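Long-range contacts in beta-D-glucoside glucohydrolase (Trichoderma reesei, PDB 4I8D), which probably hydrolyses terminal, non-reducing beta-D-glucosyl residues with release of beta-D-glucose, as a secreted family 3 glycoside hydrolase in cellulose degradation: residues T210-E215 with A240-V245; N340-K345 with N476-V481; V620-S625 with G666-N671. All blocks are in the same frame, centred on the assembly; numbering follows the deposited sequence.

Contact 1 (T210-E215 with A240-V245)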
loop_
_atom_site.group_PDB
_atom_site.type_symbol
_atom_site.label_atom_id
_atom_site.label_comp_id
_atom_site.label_asym_id
_atom_site.label_seq_id
_atom_site.Cartn_x
_atom_site.Cartn_y
_atom_site.Cartn_z
ATOM N N THR A 210 12.989 -10.355 -19.568
ATOM C CA THR A 210 14.308 -11.016 -19.429
ATOM C C THR A 210 15.445 -10.130 -18.935
ATOM O O THR A 210 16.540 -10.630 -18.659
ATOM C CB THR A 210 14.783 -11.766 -20.707
ATOM O OG1 THR A 210 15.232 -10.821 -21.690
ATOM C CG2 THR A 210 13.677 -12.677 -21.285
ATOM N N THR A 211 15.176 -8.826 -18.828
ATOM C CA THR A 211 16.163 -7.818 -18.419
ATOM C C THR A 211 15.942 -7.399 -16.972
ATOM O O THR A 211 14.836 -6.993 -16.611
ATOM C CB THR A 211 16.053 -6.539 -19.280
ATOM O OG1 THR A 211 15.676 -6.868 -20.627
ATOM C CG2 THR A 211 17.363 -5.765 -19.279
ATOM N N TRP A 212 16.989 -7.488 -16.147
ATOM C CA TRP A 212 16.904 -7.053 -14.747
ATOM C C TRP A 212 16.363 -5.628 -14.687
ATOM O O TRP A 212 16.738 -4.776 -15.505
ATOM C CB TRP A 212 18.267 -7.095 -14.058
ATOM C CG TRP A 212 18.972 -8.409 -14.136
ATOM C CD1 TRP A 212 19.972 -8.756 -15.004
ATOM C CD2 TRP A 212 18.747 -9.550 -13.309
ATOM N NE1 TRP A 212 20.380 -10.048 -14.770
ATOM C CE2 TRP A 212 19.648 -10.558 -13.731
ATOM C CE3 TRP A 212 17.870 -9.823 -12.254
ATOM C CZ2 TRP A 212 19.695 -11.820 -13.137
ATOM C CZ3 TRP A 212 17.920 -11.064 -11.664
ATOM C CH2 TRP A 212 18.828 -12.055 -12.107
ATOM N N ALA A 213 15.489 -5.377 -13.714
ATOM C CA ALA A 213 14.773 -4.107 -13.609
ATOM C C ALA A 213 15.712 -2.916 -13.436
ATOM O O ALA A 213 15.436 -1.824 -13.938
ATOM C CB ALA A 213 13.767 -4.165 -12.474
ATOM N N CYS A 214 16.822 -3.147 -12.738
ATOM C CA CYS A 214 17.824 -2.118 -12.468
ATOM C C CYS A 214 18.886 -2.034 -13.568
ATOM O O CYS A 214 19.971 -1.477 -13.367
ATOM C CB CYS A 214 18.475 -2.372 -11.105
ATOM S SG CYS A 214 17.326 -2.211 -9.720
ATOM N N GLU A 215 18.553 -2.582 -14.733
ATOM C CA GLU A 215 19.436 -2.589 -15.895
ATOM C C GLU A 215 18.635 -2.431 -17.176
ATOM O O GLU A 215 19.169 -2.573 -18.276
ATOM C CB GLU A 215 20.243 -3.889 -15.939
ATOM C CG GLU A 215 21.655 -3.749 -15.401
ATOM C CD GLU A 215 22.064 -4.900 -14.501
ATOM O OE1 GLU A 215 21.911 -6.078 -14.913
ATOM O OE2 GLU A 215 22.543 -4.612 -13.378
ATOM N N ALA A 240 20.348 -5.385 -6.017
ATOM C CA ALA A 240 19.565 -5.622 -7.237
ATOM C C ALA A 240 20.276 -5.165 -8.520
ATOM O O ALA A 240 19.702 -5.214 -9.610
ATOM C CB ALA A 240 18.194 -4.970 -7.127
ATOM N N GLN A 241 21.520 -4.710 -8.378
ATOM C CA GLN A 241 22.369 -4.345 -9.510
ATOM C C GLN A 241 23.232 -5.546 -9.890
ATOM O O GLN A 241 23.715 -6.275 -9.017
ATOM C CB GLN A 241 23.259 -3.154 -9.133
ATOM C CG GLN A 241 24.044 -2.536 -10.284
ATOM C CD GLN A 241 24.943 -1.388 -9.843
ATOM O OE1 GLN A 241 24.815 -0.265 -10.331
ATOM N NE2 GLN A 241 25.857 -1.666 -8.918
ATOM N N HIS A 242 23.438 -5.745 -11.188
ATOM C CA HIS A 242 24.183 -6.911 -11.669
ATOM C C HIS A 242 25.390 -6.528 -12.525
ATOM O O HIS A 242 26.263 -7.362 -12.782
ATOM C CB HIS A 242 23.244 -7.859 -12.420
ATOM C CG HIS A 242 22.013 -8.209 -11.644
ATOM N ND1 HIS A 242 21.889 -9.382 -10.933
ATOM C CD2 HIS A 242 20.864 -7.521 -11.437
ATOM C CE1 HIS A 242 20.715 -9.407 -10.330
ATOM N NE2 HIS A 242 20.075 -8.286 -10.615
ATOM N N THR A 243 25.440 -5.264 -12.947
ATOM C CA THR A 243 26.505 -4.769 -13.821
ATOM C C THR A 243 27.056 -3.417 -13.361
ATOM O O THR A 243 26.355 -2.630 -12.723
ATOM C CB THR A 243 26.017 -4.596 -15.277
ATOM O OG1 THR A 243 24.898 -3.699 -15.299
ATOM C CG2 THR A 243 25.616 -5.930 -15.892
ATOM N N THR A 244 28.316 -3.166 -13.710
ATOM C CA THR A 244 28.954 -1.867 -13.524
ATOM C C THR A 244 28.522 -0.903 -14.620
ATOM O O THR A 244 28.058 0.202 -14.336
ATOM C CB THR A 244 30.492 -1.998 -13.556
ATOM O OG1 THR A 244 30.919 -2.858 -12.491
ATOM C CG2 THR A 244 31.170 -0.630 -13.410
ATOM N N VAL A 245 28.668 -1.343 -15.869
ATOM C CA VAL A 245 28.458 -0.492 -17.042
ATOM C C VAL A 245 26.983 -0.397 -17.446
ATOM O O VAL A 245 26.413 0.699 -17.477
ATOM C CB VAL A 245 29.303 -0.971 -18.248
ATOM C CG1 VAL A 245 29.159 -0.015 -19.426
ATOM C CG2 VAL A 245 30.770 -1.115 -17.859
HETATM O O HOH W 1 17.207 -5.563 -11.035
#
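Trp212 stacks face to face on His242. The centroids of the indole six-membered ring and the imidazole lie 3.7 Å apart, with the planes at 19°. The overlap is offset: His242 NE2 sits over the rim of the indole, 3.1 Å from Trp212 CE3. Trp212 CG is anti to its own carbonyl carbon (chi1 -54°), which turns the indole toward the loop 240-245. With an alanine here, the face of the His242 ring that the indole covers would probably lose its stacking partner, and the imidazole would be freer to turn. Next along the chain, the backbone N of Cys214 donates to water 1, which passes a hydrogen bond on to Ala240 O. Cys214 SG, in a disulfide with Cys203, also packs on Ala240 CB at 3.9 Å. Glu215 ends the run with a polar grip on the loop. Its OE2 accepts a bond from His242 N at 2.6 Å, through the syn lone pair. A weaker bond comes from Thr243 N to the same Glu215 OE2 at 3.0 Å and is bent to 126°. One carboxylate oxygen thus holds two successive backbone N-H groups. In the TIM-barrel-like N-terminal domain, the contact joins the end of strand 211-212 to the loop between strand 233-236 and helix 245-250. Lys207 makes a cation-pi contact with Trp212, and Glu215 also touches Gln246 and Ser247 of that helix.

Contact 2 (N340-K345 with N476-V481); sequences NILPLK and NVIVVV
The contact belongs to the family 3 C-terminal domain, where a loop lies against the start of a strand in a six-stranded mixed sheet. Strand 477-483 runs inside this sheet, and the loop 340-345 links its edge strand 333-337 to strand 349-353. Ile478 carries most of the packing. Its CD1 meets two leucine methyls, Leu342 CD1 at 3.8 Å and Leu344 CD2 at the same 3.8 Å. Leu344 reaches it with the end of its side chain. Ile341 approaches lower on the same residue, its CD1 lying 3.9 Å from Ile478 CG1. These two isoleucines run alongside each other in opposite directions. Ile341 CG1 is anti to the backbone N (chi1 -173°) and the chain stays extended at chi2 (170°), which carries CD1 across to the strand. The same methyl rests on Asn476 CB at 3.7 Å. Asn476 therefore offers its aliphatic carbon to the loop, while its OD1 bonds to Lys499 on strand 498-503. Ile341 also touches Lys499 and Ala500 of that strand, and Leu342 lies on Tyr580. A cis peptide bond precedes Pro343, between the two leucines. The closest contacts between the two segments are all between side-chain carbons, and none of them is a polar bond. The pairing therefore depends on shape and on burial of apolar surface, with methyl groups doing most of the touching.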
loop_
_atom_site.group_PDB
_atom_site.type_symbol
_atom_site.label_atom_id
_atom_site.label_comp_id
_atom_site.label_asym_id
_atom_site.label_seq_id
_atom_site.Cartn_x
_atom_site.Cartn_y
_atom_site.Cartn_z
ATOM N N ASN A 340 -28.634 -7.761 14.602
ATOM C CA ASN A 340 -28.063 -6.691 15.422
ATOM C C ASN A 340 -27.185 -7.150 16.587
ATOM O O ASN A 340 -27.081 -6.450 17.602
ATOM C CB ASN A 340 -29.170 -5.764 15.929
ATOM C CG ASN A 340 -29.724 -4.878 14.836
ATOM O OD1 ASN A 340 -28.970 -4.277 14.065
ATOM N ND2 ASN A 340 -31.047 -4.792 14.760
ATOM N N ILE A 341 -26.558 -8.319 16.438
ATOM C CA ILE A 341 -25.647 -8.842 17.456
ATOM C C ILE A 341 -24.615 -7.780 17.813
ATOM O O ILE A 341 -24.178 -7.667 18.952
ATOM C CB ILE A 341 -24.937 -10.137 16.994
ATOM C CG1 ILE A 341 -24.123 -10.745 18.145
ATOM C CG2 ILE A 341 -24.062 -9.879 15.770
ATOM C CD1 ILE A 341 -23.583 -12.135 17.876
ATOM N N LEU A 342 -24.256 -6.996 16.811
ATOM C CA LEU A 342 -23.253 -5.975 16.934
ATOM C C LEU A 342 -23.940 -4.654 16.553
ATOM O O LEU A 342 -24.816 -4.649 15.676
ATOM C CB LEU A 342 -22.105 -6.314 15.981
ATOM C CG LEU A 342 -20.627 -6.235 16.386
ATOM C CD1 LEU A 342 -20.326 -6.825 17.757
ATOM C CD2 LEU A 342 -19.785 -6.914 15.315
ATOM N N PRO A 343 -23.583 -3.541 17.228
ATOM C CA PRO A 343 -22.611 -3.438 18.320
ATOM C C PRO A 343 -23.077 -4.137 19.587
ATOM O O PRO A 343 -24.279 -4.302 19.798
ATOM C CB PRO A 343 -22.532 -1.931 18.580
ATOM C CG PRO A 343 -23.830 -1.391 18.090
ATOM C CD PRO A 343 -24.171 -2.229 16.896
ATOM N N LEU A 344 -22.119 -4.543 20.416
ATOM C CA LEU A 344 -22.418 -5.093 21.729
ATOM C C LEU A 344 -22.957 -4.003 22.647
ATOM O O LEU A 344 -22.407 -2.900 22.706
ATOM C CB LEU A 344 -21.159 -5.694 22.351
ATOM C CG LEU A 344 -20.354 -6.682 21.514
ATOM C CD1 LEU A 344 -19.002 -6.909 22.171
ATOM C CD2 LEU A 344 -21.115 -7.990 21.335
ATOM N N LYS A 345 -24.032 -4.320 23.361
ATOM C CA LYS A 345 -24.640 -3.385 24.304
ATOM C C LYS A 345 -24.841 -4.030 25.678
ATOM O O LYS A 345 -25.948 -4.455 26.024
ATOM C CB LYS A 345 -25.961 -2.837 23.744
ATOM C CG LYS A 345 -25.784 -1.726 22.723
ATOM C CD LYS A 345 -27.025 -1.554 21.862
ATOM C CE LYS A 345 -26.718 -0.723 20.624
ATOM N NZ LYS A 345 -27.810 -0.794 19.613
ATOM N N ASN A 476 -24.273 -17.542 19.288
ATOM C CA ASN A 476 -23.982 -16.192 18.822
ATOM C C ASN A 476 -22.490 -15.928 18.750
ATOM O O ASN A 476 -21.890 -15.425 19.708
ATOM C CB ASN A 476 -24.675 -15.166 19.715
ATOM C CG ASN A 476 -26.166 -15.409 19.822
ATOM O OD1 ASN A 476 -26.909 -15.240 18.853
ATOM N ND2 ASN A 476 -26.610 -15.814 21.006
ATOM N N VAL A 477 -21.903 -16.278 17.606
ATOM C CA VAL A 477 -20.456 -16.205 17.412
ATOM C C VAL A 477 -20.052 -14.974 16.599
ATOM O O VAL A 477 -20.619 -14.699 15.540
ATOM C CB VAL A 477 -19.896 -17.480 16.735
ATOM C CG1 VAL A 477 -18.374 -17.426 16.657
ATOM C CG2 VAL A 477 -20.345 -18.735 17.474
ATOM N N ILE A 478 -19.076 -14.237 17.123
ATOM C CA ILE A 478 -18.429 -13.155 16.392
ATOM C C ILE A 478 -17.027 -13.620 16.022
ATOM O O ILE A 478 -16.236 -13.973 16.898
ATOM C CB ILE A 478 -18.393 -11.842 17.215
ATOM C CG1 ILE A 478 -19.823 -11.374 17.496
ATOM C CG2 ILE A 478 -17.632 -10.749 16.474
ATOM C CD1 ILE A 478 -19.968 -10.478 18.703
ATOM N N VAL A 479 -16.733 -13.641 14.725
ATOM C CA VAL A 479 -15.406 -14.026 14.253
ATOM C C VAL A 479 -14.626 -12.771 13.876
ATOM O O VAL A 479 -15.105 -11.958 13.087
ATOM C CB VAL A 479 -15.471 -14.994 13.047
ATOM C CG1 VAL A 479 -14.069 -15.384 12.591
ATOM C CG2 VAL A 479 -16.273 -16.240 13.395
ATOM N N VAL A 480 -13.434 -12.618 14.451
ATOM C CA VAL A 480 -12.569 -11.484 14.140
ATOM C C VAL A 480 -11.304 -11.957 13.423
ATOM O O VAL A 480 -10.578 -12.819 13.924
ATOM C CB VAL A 480 -12.224 -10.649 15.399
ATOM C CG1 VAL A 480 -11.218 -9.559 15.067
ATOM C CG2 VAL A 480 -13.482 -10.018 15.979
ATOM N N VAL A 481 -11.061 -11.375 12.249
ATOM C CA VAL A 481 -9.930 -11.716 11.391
ATOM C C VAL A 481 -8.940 -10.559 11.312
ATOM O O VAL A 481 -9.320 -9.410 11.047
ATOM C CB VAL A 481 -10.394 -11.987 9.943
ATOM C CG1 VAL A 481 -9.261 -12.563 9.108
ATOM C CG2 VAL A 481 -11.613 -12.897 9.915
#

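Contact 3 (V620-S625 with G666-N671)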
loop_
_atom_site.group_PDB
_atom_site.type_symbol
_atom_site.label_atom_id
_atom_site.label_comp_id
_atom_site.label_asym_id
_atom_site.label_seq_id
_atom_site.Cartn_x
_atom_site.Cartn_y
_atom_site.Cartn_z
ATOM N N VAL A 620 -23.396 12.920 -6.488
ATOM C CA VAL A 620 -24.517 12.176 -5.919
ATOM C C VAL A 620 -24.722 12.629 -4.471
ATOM O O VAL A 620 -23.766 13.032 -3.801
ATOM C CB VAL A 620 -24.309 10.632 -6.018
ATOM C CG1 VAL A 620 -23.000 10.193 -5.366
ATOM C CG2 VAL A 620 -25.486 9.862 -5.426
ATOM N N ASP A 621 -25.968 12.580 -4.006
ATOM C CA ASP A 621 -26.307 12.908 -2.624
ATOM C C ASP A 621 -26.474 11.657 -1.772
ATOM O O ASP A 621 -27.252 10.755 -2.114
ATOM C CB ASP A 621 -27.583 13.754 -2.569
ATOM C CG ASP A 621 -27.319 15.242 -2.795
ATOM O OD1 ASP A 621 -26.166 15.621 -3.127
ATOM O OD2 ASP A 621 -28.272 16.039 -2.637
ATOM N N ILE A 622 -25.735 11.609 -0.667
ATOM C CA ILE A 622 -25.792 10.486 0.261
ATOM C C ILE A 622 -26.500 10.912 1.545
ATOM O O ILE A 622 -26.112 11.889 2.175
ATOM C CB ILE A 622 -24.382 9.901 0.537
ATOM C CG1 ILE A 622 -23.964 8.939 -0.578
ATOM C CG2 ILE A 622 -24.350 9.096 1.826
ATOM C CD1 ILE A 622 -23.621 9.586 -1.902
ATOM N N ALA A 623 -27.547 10.179 1.916
ATOM C CA ALA A 623 -28.339 10.506 3.100
ATOM C C ALA A 623 -28.323 9.358 4.091
ATOM O O ALA A 623 -28.600 8.214 3.726
ATOM C CB ALA A 623 -29.770 10.843 2.708
ATOM N N ASN A 624 -28.000 9.667 5.346
ATOM C CA ASN A 624 -27.972 8.670 6.420
ATOM C C ASN A 624 -29.393 8.267 6.829
ATOM O O ASN A 624 -30.016 8.904 7.684
ATOM C CB ASN A 624 -27.163 9.202 7.612
ATOM C CG ASN A 624 -27.053 8.208 8.762
ATOM O OD1 ASN A 624 -27.958 7.408 9.018
ATOM N ND2 ASN A 624 -25.942 8.282 9.490
ATOM N N SER A 625 -29.895 7.202 6.212
ATOM C CA SER A 625 -31.269 6.758 6.440
ATOM C C SER A 625 -31.406 5.804 7.630
ATOM O O SER A 625 -32.463 5.202 7.826
ATOM C CB SER A 625 -31.867 6.130 5.169
ATOM O OG SER A 625 -31.177 4.953 4.779
ATOM N N GLY A 666 -25.548 14.705 2.476
ATOM C CA GLY A 666 -24.354 15.365 1.937
ATOM C C GLY A 666 -24.080 15.005 0.485
ATOM O O GLY A 666 -24.587 14.009 -0.025
ATOM N N THR A 667 -23.258 15.819 -0.174
ATOM C CA THR A 667 -22.925 15.639 -1.587
ATOM C C THR A 667 -21.511 15.095 -1.771
ATOM O O THR A 667 -20.544 15.682 -1.290
ATOM C CB THR A 667 -23.072 16.975 -2.354
ATOM O OG1 THR A 667 -24.452 17.339 -2.399
ATOM C CG2 THR A 667 -22.552 16.875 -3.784
ATOM N N ALA A 668 -21.401 13.974 -2.474
ATOM C CA ALA A 668 -20.105 13.423 -2.843
ATOM C C ALA A 668 -19.721 13.885 -4.248
ATOM O O ALA A 668 -20.514 13.760 -5.192
ATOM C CB ALA A 668 -20.134 11.906 -2.766
ATOM N N THR A 669 -18.504 14.414 -4.375
ATOM C CA THR A 669 -18.019 14.979 -5.635
ATOM C C THR A 669 -16.854 14.171 -6.212
ATOM O O THR A 669 -15.805 14.035 -5.574
ATOM C CB THR A 669 -17.603 16.461 -5.451
ATOM O OG1 THR A 669 -18.698 17.195 -4.893
ATOM C CG2 THR A 669 -17.196 17.107 -6.785
ATOM N N PHE A 670 -17.042 13.646 -7.424
ATOM C CA PHE A 670 -15.993 12.865 -8.090
ATOM C C PHE A 670 -15.370 13.642 -9.248
ATOM O O PHE A 670 -16.022 13.894 -10.265
ATOM C CB PHE A 670 -16.519 11.508 -8.591
ATOM C CG PHE A 670 -17.315 10.740 -7.574
ATOM C CD1 PHE A 670 -16.699 10.188 -6.455
ATOM C CD2 PHE A 670 -18.680 10.555 -7.742
ATOM C CE1 PHE A 670 -17.436 9.474 -5.518
ATOM C CE2 PHE A 670 -19.422 9.841 -6.813
ATOM C CZ PHE A 670 -18.801 9.300 -5.699
ATOM N N ASN A 671 -14.105 14.016 -9.088
ATOM C CA ASN A 671 -13.403 14.735 -10.134
ATOM C C ASN A 671 -12.679 13.801 -11.087
ATOM O O ASN A 671 -11.795 13.035 -10.688
ATOM C CB ASN A 671 -12.461 15.781 -9.537
ATOM C CG ASN A 671 -13.211 16.909 -8.844
ATOM O OD1 ASN A 671 -14.292 17.326 -9.282
ATOM N ND2 ASN A 671 -12.641 17.411 -7.750
#
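Asp621 OD1 accepts a hydrogen bond from Thr667 OG1 at 2.5 Å. The hydroxyl comes in on the syn side of the carboxylate, 31° out of its plane. Thr667 OG1 is anti to its carbonyl carbon (chi1 -68°), and Asp621 CG is placed in the same way on its own residue (chi1 -83°). The two side chains lean together across the strands. The other oxygen, Asp621 OD2, forms a salt bridge with Arg587 of strand 583-592. The carboxylate is thus held from both neighbouring strands, which probably favours its charged form. Asp621 and Thr667 are a non-hydrogen-bonded pair of an antiparallel ladder, with hydrogen-bonded pairs before and after. Ile622 N donates to Gly666 O at 2.7 Å, and Gly666 N returns a bond to Ile622 O at 2.9 Å. In the other pair, Ala668 N donates to Val620 O at 2.9 Å, while the return bond from Val620 N to Ala668 O is longer, at 3.3 Å. A CA-H...O contact from Asp621 CA to Gly666 O adds to the ladder. Strand 614-624 is the middle one of a three-stranded antiparallel sheet, and strand 665-673 is an edge. This sheet belongs to the fibronectin type III-like region, a beta-sandwich fold, and packs against a second, four-stranded sheet. Val620, Ile622, Ala668 and Phe670 line the side that faces this partner. Val620 CG1 lies 3.9 Å from Phe670 CE2, approaching the ring obliquely. Ile622 CD1 reaches Ala668 CB at 4.3 Å. Leu658 of strand 651-660 touches both Ile622 and Ala668, and Val698 of strand 692-699 meets both Val620 and Phe670.

How the contacts relate
The three contacts follow one another along the chain, each closing before the next opens. Contact 1 lies in the N-terminal family domain, contact 2 in the C-terminal family domain, and contact 3 in the fibronectin type III-like region. They share no sheet. The centres of contacts 1 and 2 are about 52 Å apart, on opposite sides of the chain's centre. Contacts 1 and 3 are also on opposite sides, about 49 Å between centres. Contacts 2 and 3 are closer, with nearest atoms about 12 Å apart, but do not touch. Contact 1 comes nearest the bound glucose, about 8 Å from the side chain of Ala240. Each contact thus ties together a separate part of the enzyme.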